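Local coordinates for sugar ABC transporter substrate-binding protein (Treponema pallidum subsp. pallidum, PDB 5U2P), which probably binds a sugar or other small ligand in the periplasm and delivers it to an ABC transporter, its true ligand being unidentified, at residues S44-V50 / F337-H341; Y102-V106 / A310-K314; N134-N140 / L300-V306; A206-V210 / I376-Q381. One frame throughout, in Å; residues are numbered along the deposited sequence.

Contact 1: residues S44-V50 / F337-H341; sequences SSGLQNV and FFEEH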
loop_
_atom_site.group_PDB
_atom_site.type_symbol
_atom_site.label_atom_id
_atom_site.label_comp_id
_atom_site.label_asym_id
_atom_site.label_seq_id
_atom_site.Cartn_x
_atom_site.Cartn_y
_atom_site.Cartn_z
ATOM N N SER A 44 5.666 -13.111 -15.811
ATOM C CA SER A 44 5.175 -12.287 -16.902
ATOM C C SER A 44 6.126 -12.266 -18.091
ATOM O O SER A 44 7.264 -12.738 -18.010
ATOM C CB SER A 44 4.955 -10.862 -16.402
ATOM O OG SER A 44 6.177 -10.307 -15.935
ATOM N N SER A 45 5.658 -11.706 -19.199
ATOM C CA SER A 45 6.536 -11.475 -20.333
ATOM C C SER A 45 7.652 -10.530 -19.890
ATOM O O SER A 45 8.782 -10.637 -20.365
ATOM C CB SER A 45 5.761 -10.907 -21.530
ATOM O OG SER A 45 4.903 -9.849 -21.143
ATOM N N GLY A 46 7.338 -9.634 -18.953
ATOM C CA GLY A 46 8.321 -8.705 -18.421
ATOM C C GLY A 46 9.523 -9.437 -17.852
ATOM O O GLY A 46 10.669 -9.189 -18.250
ATOM N N LEU A 47 9.266 -10.348 -16.923
ATOM C CA LEU A 47 10.342 -11.128 -16.319
ATOM C C LEU A 47 10.996 -12.094 -17.307
ATOM O O LEU A 47 12.194 -12.345 -17.228
ATOM C CB LEU A 47 9.834 -11.913 -15.116
ATOM C CG LEU A 47 9.630 -11.118 -13.825
ATOM C CD1 LEU A 47 9.172 -12.040 -12.720
ATOM C CD2 LEU A 47 10.891 -10.370 -13.402
ATOM N N GLN A 48 10.228 -12.651 -18.230
ATOM C CA GLN A 48 10.815 -13.562 -19.209
ATOM C C GLN A 48 11.885 -12.865 -20.008
ATOM O O GLN A 48 12.978 -13.388 -20.180
ATOM C CB GLN A 48 9.743 -14.107 -20.152
ATOM C CG GLN A 48 8.843 -15.149 -19.523
ATOM C CD GLN A 48 7.646 -15.468 -20.399
ATOM O OE1 GLN A 48 7.769 -15.550 -21.620
ATOM N NE2 GLN A 48 6.481 -15.633 -19.781
ATOM N N ASN A 49 11.557 -11.673 -20.489
ATOM C CA ASN A 49 12.464 -10.930 -21.340
ATOM C C ASN A 49 13.639 -10.430 -20.528
ATOM O O ASN A 49 14.754 -10.328 -21.039
ATOM C CB ASN A 49 11.730 -9.777 -22.023
ATOM C CG ASN A 49 10.677 -10.268 -23.014
ATOM O OD1 ASN A 49 10.776 -11.378 -23.536
ATOM N ND2 ASN A 49 9.665 -9.447 -23.268
ATOM N N VAL A 50 13.383 -10.121 -19.253
ATOM C CA VAL A 50 14.437 -9.759 -18.329
ATOM C C VAL A 50 15.461 -10.889 -18.222
ATOM O O VAL A 50 16.667 -10.665 -18.338
ATOM C CB VAL A 50 13.856 -9.431 -16.914
ATOM C CG1 VAL A 50 14.854 -9.698 -15.856
ATOM C CG2 VAL A 50 13.392 -7.991 -16.855
ATOM N N PHE A 337 11.756 -3.627 -18.357
ATOM C CA PHE A 337 10.752 -4.330 -17.579
ATOM C C PHE A 337 9.410 -3.602 -17.534
ATOM O O PHE A 337 8.351 -4.223 -17.649
ATOM C CB PHE A 337 11.319 -4.548 -16.163
ATOM C CG PHE A 337 10.438 -5.352 -15.245
ATOM C CD1 PHE A 337 9.942 -6.580 -15.630
ATOM C CD2 PHE A 337 10.154 -4.892 -13.965
ATOM C CE1 PHE A 337 9.156 -7.325 -14.775
ATOM C CE2 PHE A 337 9.357 -5.633 -13.100
ATOM C CZ PHE A 337 8.861 -6.851 -13.505
ATOM N N PHE A 338 9.444 -2.285 -17.336
ATOM C CA PHE A 338 8.223 -1.528 -17.149
ATOM C C PHE A 338 7.581 -1.091 -18.464
ATOM O O PHE A 338 6.591 -0.356 -18.454
ATOM C CB PHE A 338 8.484 -0.322 -16.249
ATOM C CG PHE A 338 8.307 -0.649 -14.782
ATOM C CD1 PHE A 338 9.367 -1.125 -14.030
ATOM C CD2 PHE A 338 7.060 -0.573 -14.193
ATOM C CE1 PHE A 338 9.190 -1.470 -12.698
ATOM C CE2 PHE A 338 6.873 -0.922 -12.860
ATOM C CZ PHE A 338 7.947 -1.369 -12.112
ATOM N N GLU A 339 8.121 -1.564 -19.584
ATOM C CA GLU A 339 7.389 -1.475 -20.850
ATOM C C GLU A 339 6.276 -2.530 -20.865
ATOM O O GLU A 339 5.337 -2.441 -21.651
ATOM C CB GLU A 339 8.333 -1.653 -22.038
ATOM C CG GLU A 339 9.239 -0.450 -22.252
ATOM C CD GLU A 339 10.220 -0.650 -23.386
ATOM O OE1 GLU A 339 10.146 -1.702 -24.054
ATOM O OE2 GLU A 339 11.066 0.243 -23.608
ATOM N N GLU A 340 6.387 -3.508 -19.966
ATOM C CA GLU A 340 5.414 -4.586 -19.827
ATOM C C GLU A 340 4.773 -4.639 -18.443
ATOM O O GLU A 340 3.576 -4.860 -18.300
ATOM C CB GLU A 340 6.091 -5.924 -20.112
ATOM C CG GLU A 340 6.778 -5.982 -21.457
ATOM C CD GLU A 340 6.960 -7.402 -21.944
ATOM O OE1 GLU A 340 8.087 -7.929 -21.827
ATOM O OE2 GLU A 340 5.974 -7.989 -22.441
ATOM N N HIS A 341 5.583 -4.460 -17.411
ATOM C CA HIS A 341 5.099 -4.628 -16.054
ATOM C C HIS A 341 4.255 -3.436 -15.636
ATOM O O HIS A 341 4.653 -2.289 -15.838
ATOM C CB HIS A 341 6.284 -4.817 -15.101
ATOM C CG HIS A 341 5.887 -5.241 -13.721
ATOM N ND1 HIS A 341 5.338 -6.473 -13.450
ATOM C CD2 HIS A 341 5.957 -4.589 -12.536
ATOM C CE1 HIS A 341 5.079 -6.565 -12.157
ATOM N NE2 HIS A 341 5.449 -5.435 -11.579
#
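E340 reaches over the first turn of helix 45-58 and meets it through both carboxylate oxygens. S45 OG donates to E340 OE2 at 2.5 Å, arriving from well above the carboxylate plane, 56° out of it. N49, one turn further along the helix, sends ND2 to E340 OE1; the two atoms are 2.6 Å apart, but the N-H is badly aimed and the bond is weak. The amide and carboxylate planes are nearly parallel, 18° apart, although the two side chains cross at about a right angle.

The apolar group belongs to F337. A chi1 of -176° swings its ring to the far side from the backbone N, beside the helix. At G46 the ring edge comes directly against the main chain, F337 CD1 lying 3.6 Å from G46 C. L47 runs alongside the ring, L47 CD2 to F337 CE1 3.8 Å, while V50 CG2 touches F337 CD1. H341 CB covers one ring face from within its own segment.

The helix start has its own N-cap: L47 N donates to S44 OG at 3.2 Å. An acidic group beside this N-terminal turn, where the helix dipole is positive, would probably be favoured as the carboxylate. S45 OG is its main donor here and N49 a weak one, while S45 O, an acceptor 3.2 Å from E340 OE1, probably offsets part of that gain.

Contact 2: residues Y102-V106 / A310-K314; sequences YLYFV and AVHKK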
loop_
_atom_site.group_PDB
_atom_site.type_symbol
_atom_site.label_atom_id
_atom_site.label_comp_id
_atom_site.label_asym_id
_atom_site.label_seq_id
_atom_site.Cartn_x
_atom_site.Cartn_y
_atom_site.Cartn_z
ATOM N N TYR A 102 16.547 -14.407 8.334
ATOM C CA TYR A 102 17.930 -14.567 8.795
ATOM C C TYR A 102 18.364 -16.028 8.668
ATOM O O TYR A 102 19.558 -16.343 8.692
ATOM C CB TYR A 102 18.068 -14.045 10.234
ATOM C CG TYR A 102 17.771 -12.559 10.276
ATOM C CD1 TYR A 102 16.503 -12.094 10.576
ATOM C CD2 TYR A 102 18.748 -11.629 9.923
ATOM C CE1 TYR A 102 16.216 -10.738 10.575
ATOM C CE2 TYR A 102 18.474 -10.271 9.924
ATOM C CZ TYR A 102 17.209 -9.833 10.246
ATOM O OH TYR A 102 16.923 -8.489 10.228
ATOM N N LEU A 103 17.380 -16.909 8.507
ATOM C CA LEU A 103 17.623 -18.323 8.217
ATOM C C LEU A 103 17.768 -18.625 6.737
ATOM O O LEU A 103 18.545 -19.503 6.355
ATOM C CB LEU A 103 16.470 -19.176 8.748
ATOM C CG LEU A 103 16.785 -20.211 9.819
ATOM C CD1 LEU A 103 17.256 -19.514 11.082
ATOM C CD2 LEU A 103 15.552 -21.066 10.082
ATOM N N TYR A 104 17.004 -17.918 5.907
ATOM C CA TYR A 104 16.825 -18.355 4.520
ATOM C C TYR A 104 17.286 -17.403 3.434
ATOM O O TYR A 104 17.557 -17.860 2.326
ATOM C CB TYR A 104 15.359 -18.664 4.270
ATOM C CG TYR A 104 14.835 -19.818 5.092
ATOM C CD1 TYR A 104 15.390 -21.081 4.965
ATOM C CD2 TYR A 104 13.775 -19.643 5.966
ATOM C CE1 TYR A 104 14.912 -22.137 5.701
ATOM C CE2 TYR A 104 13.290 -20.691 6.704
ATOM C CZ TYR A 104 13.864 -21.936 6.564
ATOM O OH TYR A 104 13.396 -22.996 7.291
ATOM N N PHE A 105 17.350 -16.104 3.726
ATOM C CA PHE A 105 17.611 -15.108 2.677
ATOM C C PHE A 105 18.848 -14.251 2.901
ATOM O O PHE A 105 19.217 -13.933 4.017
ATOM C CB PHE A 105 16.411 -14.191 2.524
ATOM C CG PHE A 105 15.129 -14.923 2.253
ATOM C CD1 PHE A 105 15.089 -15.914 1.282
ATOM C CD2 PHE A 105 13.978 -14.627 2.948
ATOM C CE1 PHE A 105 13.918 -16.609 1.029
ATOM C CE2 PHE A 105 12.798 -15.322 2.705
ATOM C CZ PHE A 105 12.775 -16.312 1.742
ATOM N N VAL A 106 19.449 -13.822 1.804
ATOM C CA VAL A 106 20.592 -12.919 1.872
ATOM C C VAL A 106 20.137 -11.502 2.190
ATOM O O VAL A 106 19.223 -10.979 1.549
ATOM C CB VAL A 106 21.375 -12.914 0.552
ATOM C CG1 VAL A 106 22.540 -11.930 0.638
ATOM C CG2 VAL A 106 21.863 -14.316 0.238
ATOM N N ALA A 310 14.126 -12.697 -3.760
ATOM C CA ALA A 310 15.146 -12.880 -2.729
ATOM C C ALA A 310 16.188 -13.900 -3.159
ATOM O O ALA A 310 15.917 -14.746 -4.009
ATOM C CB ALA A 310 14.503 -13.327 -1.408
ATOM N N VAL A 311 17.359 -13.836 -2.526
ATOM C CA VAL A 311 18.426 -14.822 -2.728
ATOM C C VAL A 311 18.439 -15.848 -1.590
ATOM O O VAL A 311 18.470 -15.488 -0.416
ATOM C CB VAL A 311 19.804 -14.148 -2.824
ATOM C CG1 VAL A 311 20.911 -15.181 -3.103
ATOM C CG2 VAL A 311 19.805 -13.105 -3.939
ATOM N N HIS A 312 18.376 -17.119 -1.972
ATOM C CA HIS A 312 18.482 -18.236 -1.033
ATOM C C HIS A 312 19.871 -18.279 -0.407
ATOM O O HIS A 312 20.872 -18.456 -1.096
ATOM C CB HIS A 312 18.189 -19.535 -1.766
ATOM C CG HIS A 312 18.167 -20.753 -0.888
ATOM N ND1 HIS A 312 18.495 -22.005 -1.365
ATOM C CD2 HIS A 312 17.825 -20.922 0.411
ATOM C CE1 HIS A 312 18.373 -22.891 -0.392
ATOM N NE2 HIS A 312 17.971 -22.260 0.698
ATOM N N LYS A 313 19.895 -18.112 0.905
ATOM C CA LYS A 313 21.113 -17.970 1.696
ATOM C C LYS A 313 22.038 -19.166 1.564
ATOM O O LYS A 313 23.259 -19.010 1.549
ATOM C CB LYS A 313 20.730 -17.770 3.167
ATOM C CG LYS A 313 21.859 -17.328 4.057
ATOM C CD LYS A 313 21.359 -16.947 5.452
ATOM C CE LYS A 313 22.503 -16.420 6.304
ATOM N NZ LYS A 313 22.049 -15.945 7.629
ATOM N N LYS A 314 21.456 -20.359 1.476
ATOM C CA LYS A 314 22.245 -21.595 1.413
ATOM C C LYS A 314 22.654 -21.947 -0.014
ATOM O O LYS A 314 23.280 -22.977 -0.243
ATOM C CB LYS A 314 21.461 -22.752 2.043
ATOM C CG LYS A 314 21.126 -22.517 3.521
ATOM C CD LYS A 314 20.385 -23.689 4.169
ATOM C CE LYS A 314 19.530 -23.220 5.354
ATOM N NZ LYS A 314 18.680 -24.298 5.943
HETATM O O HOH W 1 20.418 -13.674 6.429
HETATM O O HOH W 2 17.648 -11.980 -0.335
#
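K313 and Y104 meet through their backbones: K313 N donates to Y104 O at 2.7 Å, almost straight at the hydrogen (173°), yet from above the carbonyl plane. Two residues on, V106 N returns a bond to V311 O at 2.9 Å, and F105 and H312 are thereby bridged. Both carbonyls also receive CA-H contacts, from H312 CA and F105 CA respectively.

Side chains fill in around this bridge. A310 CB sits over one face of the F105 ring, a CH-pi contact 4.1 Å from the centroid, while Y104 CB covers the opposite face. V106 CG2 presses on V311 CG1 at 3.6 Å. K313 is fully extended, its CG anti to the backbone N (chi1 -168°), which carries NZ along the end of helix 101-104 to Y102 O, 2.7 Å away. That carbonyl is thus held by a charged donor.

Two waters extend the pairing. One joins F105 O to K313 NZ; the other donates to V106 O and accepts from V311 N, spanning the two backbones next to the single bridge.

Further out, L80 of helix 72-81 touches Y104, F105 and H312, and V89 and V91 of strand 88-92 pack on F105. Y102 OH is held by D123. The arrangement joins a short helix to strand 307-311 and the residues that follow on from it. That strand belongs to the mixed five-stranded sheet of one lobe, as in the alpha/beta lobes of periplasmic solute-binding proteins.

Contact 3: residues N134-N140 / L300-V306; sequences NCAVSIN and LTGSLEV. With EDO (1,2-ethanediol), chain E.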
loop_
_atom_site.group_PDB
_atom_site.type_symbol
_atom_site.label_atom_id
_atom_site.label_comp_id
_atom_site.label_asym_id
_atom_site.label_seq_id
_atom_site.Cartn_x
_atom_site.Cartn_y
_atom_site.Cartn_z
ATOM N N ASN A 134 7.811 -3.527 -7.584
ATOM C CA ASN A 134 7.052 -2.272 -7.501
ATOM C C ASN A 134 7.373 -1.597 -6.170
ATOM O O ASN A 134 7.723 -2.298 -5.216
ATOM C CB ASN A 134 5.533 -2.518 -7.575
ATOM C CG ASN A 134 5.097 -3.197 -8.870
ATOM O OD1 ASN A 134 4.970 -4.416 -8.943
ATOM N ND2 ASN A 134 4.827 -2.387 -9.892
ATOM N N CYS A 135 7.206 -0.276 -6.052
ATOM C CA CYS A 135 7.429 0.364 -4.763
ATOM C C CYS A 135 6.231 0.178 -3.833
ATOM O O CYS A 135 6.381 0.125 -2.604
ATOM C CB CYS A 135 7.752 1.859 -4.918
ATOM S SG CYS A 135 6.385 2.933 -5.559
ATOM N N ALA A 136 5.051 0.026 -4.426
ATOM C CA ALA A 136 3.804 -0.038 -3.679
ATOM C C ALA A 136 2.718 -0.566 -4.578
ATOM O O ALA A 136 2.788 -0.395 -5.797
ATOM C CB ALA A 136 3.433 1.332 -3.134
ATOM N N VAL A 137 1.731 -1.226 -3.979
ATOM C CA VAL A 137 0.542 -1.692 -4.693
ATOM C C VAL A 137 -0.484 -0.566 -4.853
ATOM O O VAL A 137 -1.121 -0.399 -5.907
ATOM C CB VAL A 137 -0.129 -2.877 -3.957
ATOM C CG1 VAL A 137 -1.452 -3.245 -4.627
ATOM C CG2 VAL A 137 0.804 -4.074 -3.945
ATOM N N SER A 138 -0.637 0.183 -3.777
ATOM C CA SER A 138 -1.687 1.171 -3.612
ATOM C C SER A 138 -1.168 2.329 -2.762
ATOM O O SER A 138 -0.477 2.103 -1.763
ATOM C CB SER A 138 -2.900 0.517 -2.946
ATOM O OG SER A 138 -3.891 1.475 -2.682
ATOM N N ILE A 139 -1.448 3.561 -3.180
ATOM C CA ILE A 139 -1.175 4.756 -2.385
ATOM C C ILE A 139 -2.511 5.387 -1.991
ATOM O O ILE A 139 -3.361 5.588 -2.844
ATOM C CB ILE A 139 -0.326 5.773 -3.169
ATOM C CG1 ILE A 139 1.027 5.149 -3.540
ATOM C CG2 ILE A 139 -0.149 7.061 -2.397
ATOM C CD1 ILE A 139 1.972 4.947 -2.412
ATOM N N ASN A 140 -2.709 5.652 -0.705
ATOM C CA ASN A 140 -3.913 6.343 -0.229
ATOM C C ASN A 140 -3.750 7.843 -0.280
ATOM O O ASN A 140 -2.767 8.392 0.224
ATOM C CB ASN A 140 -4.242 5.929 1.216
ATOM C CG ASN A 140 -4.595 4.450 1.336
ATOM O OD1 ASN A 140 -5.233 3.870 0.465
ATOM N ND2 ASN A 140 -4.144 3.829 2.417
ATOM N N LEU A 300 2.816 9.387 3.537
ATOM C CA LEU A 300 1.623 8.789 2.945
ATOM C C LEU A 300 1.479 7.386 3.511
ATOM O O LEU A 300 2.467 6.791 3.945
ATOM C CB LEU A 300 1.724 8.731 1.418
ATOM C CG LEU A 300 1.794 10.069 0.682
ATOM C CD1 LEU A 300 2.083 9.859 -0.770
ATOM C CD2 LEU A 300 0.499 10.832 0.849
ATOM N N THR A 301 0.264 6.845 3.495
ATOM C CA THR A 301 0.078 5.414 3.717
ATOM C C THR A 301 -0.429 4.719 2.457
ATOM O O THR A 301 -0.919 5.362 1.518
ATOM C CB THR A 301 -0.907 5.107 4.882
ATOM O OG1 THR A 301 -2.263 5.272 4.440
ATOM C CG2 THR A 301 -0.617 5.997 6.096
ATOM N N GLY A 302 -0.282 3.398 2.435
ATOM C CA GLY A 302 -0.767 2.588 1.329
ATOM C C GLY A 302 -0.529 1.121 1.576
ATOM O O GLY A 302 -0.298 0.696 2.712
ATOM N N SER A 303 -0.598 0.346 0.506
ATOM C CA SER A 303 -0.197 -1.036 0.541
ATOM C C SER A 303 1.182 -1.206 -0.063
ATOM O O SER A 303 1.402 -0.841 -1.222
ATOM C CB SER A 303 -1.148 -1.931 -0.222
ATOM O OG SER A 303 -0.605 -3.245 -0.210
ATOM N N LEU A 304 2.083 -1.762 0.734
ATOM C CA LEU A 304 3.436 -2.115 0.295
ATOM C C LEU A 304 3.560 -3.629 0.130
ATOM O O LEU A 304 4.668 -4.183 0.130
ATOM C CB LEU A 304 4.475 -1.562 1.282
ATOM C CG LEU A 304 4.358 -0.064 1.617
ATOM C CD1 LEU A 304 5.443 0.398 2.600
ATOM C CD2 LEU A 304 4.397 0.787 0.344
ATOM N N GLU A 305 2.422 -4.289 -0.055
ATOM C CA GLU A 305 2.377 -5.730 -0.248
ATOM C C GLU A 305 2.745 -6.074 -1.685
ATOM O O GLU A 305 1.918 -6.559 -2.450
ATOM C CB GLU A 305 0.988 -6.277 0.097
ATOM C CG GLU A 305 0.591 -6.063 1.585
ATOM C CD GLU A 305 1.092 -7.151 2.503
ATOM O OE1 GLU A 305 1.412 -8.249 1.998
ATOM O OE2 GLU A 305 1.182 -6.906 3.728
ATOM N N VAL A 306 3.997 -5.806 -2.024
ATOM C CA VAL A 306 4.537 -6.022 -3.355
ATOM C C VAL A 306 5.299 -7.341 -3.442
ATOM O O VAL A 306 5.607 -7.963 -2.428
ATOM C CB VAL A 306 5.463 -4.858 -3.766
ATOM C CG1 VAL A 306 4.699 -3.498 -3.722
ATOM C CG2 VAL A 306 6.728 -4.803 -2.903
HETATM C C1 EDO E . -4.372 0.000 0.687
HETATM O O1 EDO E . -4.453 1.286 0.075
HETATM C C2 EDO E . -4.394 0.067 2.205
HETATM O O2 EDO E . -4.939 1.267 2.750
HETATM O O HOH W 3 -1.857 8.768 2.867
#
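N140 has CG anti to its carbonyl carbon (chi1 -64°), and T301 holds OG1 between backbone N and carbonyl carbon (chi1 78°); together these turns bring ND2 to OG1 at 3.1 Å, in the amide plane and nearly straight. The frame is an antiparallel strand pair, 138-140 against 300-303, broken at one end by a classic beta bulge: V137 and S138 both face S303, whose O takes a bond from V137 N at 2.8 Å and a weak one from S138 N. S138 O in turn accepts from S303 N, and N140 N donates to T301 O.

G302 and I139 form a non-hydrogen-bonded pair, with G302 CA 3.1 Å from S138 O in a CA-H...O contact. Beyond the strands, V306 CG1 packs on A136 CA at 3.6 Å and L304 CD2 meets A136 CB at 3.7 Å. The I139 and L300 side chains cross at about a right angle, touching through CG2 and CD1. D195 of helix 191-214 holds T301 OG1 as well.

A molecule of 1,2-ethanediol, probably from the crystallisation liquor, lies beside the pair: its O1 donates to N140 OD1 at 2.7 Å, and N140 ND2 donates to its O2, also at 2.7 Å.

Contact 4: residues A206-V210 / I376-Q381; sequences ARDLV and IDAYAQ. With EDO (1,2-ethanediol), chain E.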
loop_
_atom_site.group_PDB
_atom_site.type_symbol
_atom_site.label_atom_id
_atom_site.label_comp_id
_atom_site.label_asym_id
_atom_site.label_seq_id
_atom_site.Cartn_x
_atom_site.Cartn_y
_atom_site.Cartn_z
ATOM N N ALA A 206 2.665 1.332 14.106
ATOM C CA ALA A 206 1.656 0.670 13.290
ATOM C C ALA A 206 1.932 -0.838 13.229
ATOM O O ALA A 206 1.024 -1.658 13.396
ATOM C CB ALA A 206 1.626 1.267 11.909
ATOM N N ARG A 207 3.184 -1.214 12.988
ATOM C CA ARG A 207 3.550 -2.619 13.043
ATOM C C ARG A 207 3.207 -3.275 14.376
ATOM O O ARG A 207 2.682 -4.393 14.415
ATOM C CB ARG A 207 5.039 -2.785 12.783
ATOM C CG ARG A 207 5.387 -2.608 11.340
ATOM C CD ARG A 207 6.871 -2.736 11.083
ATOM N NE ARG A 207 7.154 -2.641 9.648
ATOM C CZ ARG A 207 8.348 -2.348 9.143
ATOM N NH1 ARG A 207 9.367 -2.121 9.964
ATOM N NH2 ARG A 207 8.519 -2.281 7.824
ATOM N N ASP A 208 3.541 -2.603 15.476
ATOM C CA ASP A 208 3.237 -3.141 16.792
ATOM C C ASP A 208 1.739 -3.315 17.012
ATOM O O ASP A 208 1.309 -4.273 17.652
ATOM C CB ASP A 208 3.801 -2.247 17.897
ATOM C CG ASP A 208 5.311 -2.317 17.992
ATOM O OD1 ASP A 208 5.909 -3.132 17.259
ATOM O OD2 ASP A 208 5.890 -1.564 18.804
ATOM N N LEU A 209 0.950 -2.374 16.508
ATOM C CA LEU A 209 -0.496 -2.459 16.658
ATOM C C LEU A 209 -1.023 -3.720 15.972
ATOM O O LEU A 209 -1.856 -4.425 16.533
ATOM C CB LEU A 209 -1.178 -1.212 16.089
ATOM C CG LEU A 209 -2.690 -1.136 16.302
ATOM C CD1 LEU A 209 -3.034 -0.953 17.780
ATOM C CD2 LEU A 209 -3.312 -0.021 15.466
ATOM N N VAL A 210 -0.572 -3.987 14.751
ATOM C CA VAL A 210 -1.000 -5.198 14.045
ATOM C C VAL A 210 -0.568 -6.434 14.838
ATOM O O VAL A 210 -1.326 -7.395 14.991
ATOM C CB VAL A 210 -0.437 -5.254 12.615
ATOM C CG1 VAL A 210 -0.809 -6.565 11.944
ATOM C CG2 VAL A 210 -0.970 -4.071 11.801
ATOM N N ILE A 376 -2.457 -0.011 8.195
ATOM C CA ILE A 376 -2.757 -1.218 8.949
ATOM C C ILE A 376 -3.826 -2.119 8.313
ATOM O O ILE A 376 -3.836 -3.322 8.596
ATOM C CB ILE A 376 -3.186 -0.882 10.393
ATOM C CG1 ILE A 376 -4.409 0.043 10.395
ATOM C CG2 ILE A 376 -2.020 -0.277 11.156
ATOM C CD1 ILE A 376 -5.067 0.243 11.792
ATOM N N ASP A 377 -4.668 -1.584 7.420
ATOM C CA ASP A 377 -5.680 -2.419 6.762
ATOM C C ASP A 377 -5.113 -3.191 5.567
ATOM O O ASP A 377 -5.819 -3.995 4.976
ATOM C CB ASP A 377 -6.916 -1.590 6.317
ATOM C CG ASP A 377 -6.606 -0.534 5.268
ATOM O OD1 ASP A 377 -5.442 -0.086 5.190
ATOM O OD2 ASP A 377 -7.564 -0.119 4.543
ATOM N N ALA A 378 -3.853 -2.949 5.218
ATOM C CA ALA A 378 -3.262 -3.605 4.045
ATOM C C ALA A 378 -2.726 -4.990 4.399
ATOM O O ALA A 378 -2.512 -5.825 3.512
ATOM C CB ALA A 378 -2.163 -2.752 3.456
ATOM N N TYR A 379 -2.518 -5.235 5.693
ATOM C CA TYR A 379 -1.976 -6.514 6.160
ATOM C C TYR A 379 -3.027 -7.627 5.996
ATOM O O TYR A 379 -4.232 -7.397 6.173
ATOM C CB TYR A 379 -1.537 -6.415 7.631
ATOM C CG TYR A 379 -0.359 -5.537 7.881
ATOM C CD1 TYR A 379 -0.503 -4.167 8.069
ATOM C CD2 TYR A 379 0.926 -6.068 7.903
ATOM C CE1 TYR A 379 0.600 -3.359 8.280
ATOM C CE2 TYR A 379 2.018 -5.276 8.123
ATOM C CZ TYR A 379 1.859 -3.928 8.326
ATOM O OH TYR A 379 2.964 -3.154 8.541
ATOM N N ALA A 380 -2.566 -8.839 5.686
ATOM C CA ALA A 380 -3.462 -9.986 5.535
ATOM C C ALA A 380 -4.381 -10.167 6.756
ATOM O O ALA A 380 -5.561 -10.485 6.613
ATOM C CB ALA A 380 -2.650 -11.249 5.310
ATOM N N GLN A 381 -3.828 -9.917 7.939
ATOM C CA GLN A 381 -4.545 -10.122 9.200
ATOM C C GLN A 381 -5.757 -9.216 9.310
ATOM O O GLN A 381 -6.707 -9.518 10.037
ATOM C CB GLN A 381 -3.630 -9.862 10.399
ATOM C CG GLN A 381 -2.399 -10.702 10.452
ATOM C CD GLN A 381 -1.189 -9.941 10.013
ATOM O OE1 GLN A 381 -1.079 -9.533 8.849
ATOM N NE2 GLN A 381 -0.256 -9.749 10.935
HETATM C C1 EDO E . -4.372 0.000 0.687
HETATM O O1 EDO E . -4.453 1.286 0.075
HETATM C C2 EDO E . -4.394 0.067 2.205
HETATM O O2 EDO E . -4.939 1.267 2.750
HETATM O O HOH W 4 5.323 -3.901 7.682
#
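One turn of helix 191-214, residues 206-210, runs beside the irregular segment 376-381, the backbones coming nearest at A206 and I376, whose CA atoms are 6.5 Å apart. This is helix-to-loop packing, buried and mostly apolar, in one lobe of what is probably a two-lobed periplasmic solute-binding protein; the loop follows strand 372-374.

V210 does most of the work. Its CG2, anti to the carbonyl carbon, lies over one face of the Y379 ring, a CH-pi contact 4.1 Å from the centroid and 27° off the normal. The same methyl meets I376 CG2 at 4.0 Å. The other methyl, CG1, is turned to the Q381 amide, 3.4 Å from NE2; the bend of Q381 at chi2 (102°) curls the amide back to cross V210 at about a right angle.

I376 meets the helix with two branches: CG2 touches A206 CB, and CD1 reaches L209 CD2 at 4.1 Å. Its backbone N donates to T198 OG1, about two turns before A206 in the same helix.

R207 turns its CB away from the loop, yet its extended chain passes the phenol end of Y379, CG to OH 3.7 Å, with guanidinium and ring planes nearly perpendicular at 84°. T122 takes a bond from R207 NH2. A water links the two polar ends, accepting from R207 NE at 3.0 Å and lying 2.6 Å from Y379 OH.

In the fold
From the N terminus, helix 45-58 opens the widest loop, which contact 1 closes at the end of helix 331-337. Contact 2 lies wholly within that span, joining helix 101-104 to strand 307-311, and contact 3 lies within the span of contact 2, pairing strands 138-145 and 300-303 near the centre of the chain. Contacts 2 and 3 adjoin along the chain, strand 307-311 following strand 300-303. Contact 4 starts inside all three spans and ends beyond them, so it crosses each one. H341 of contact 1 probably bonds N134 of contact 3, while contacts 3 and 4 pack through S303, E305 and A378 and share the 1,2-ethanediol. Contacts 1 and 4 lie on opposite sides of the chain's centre.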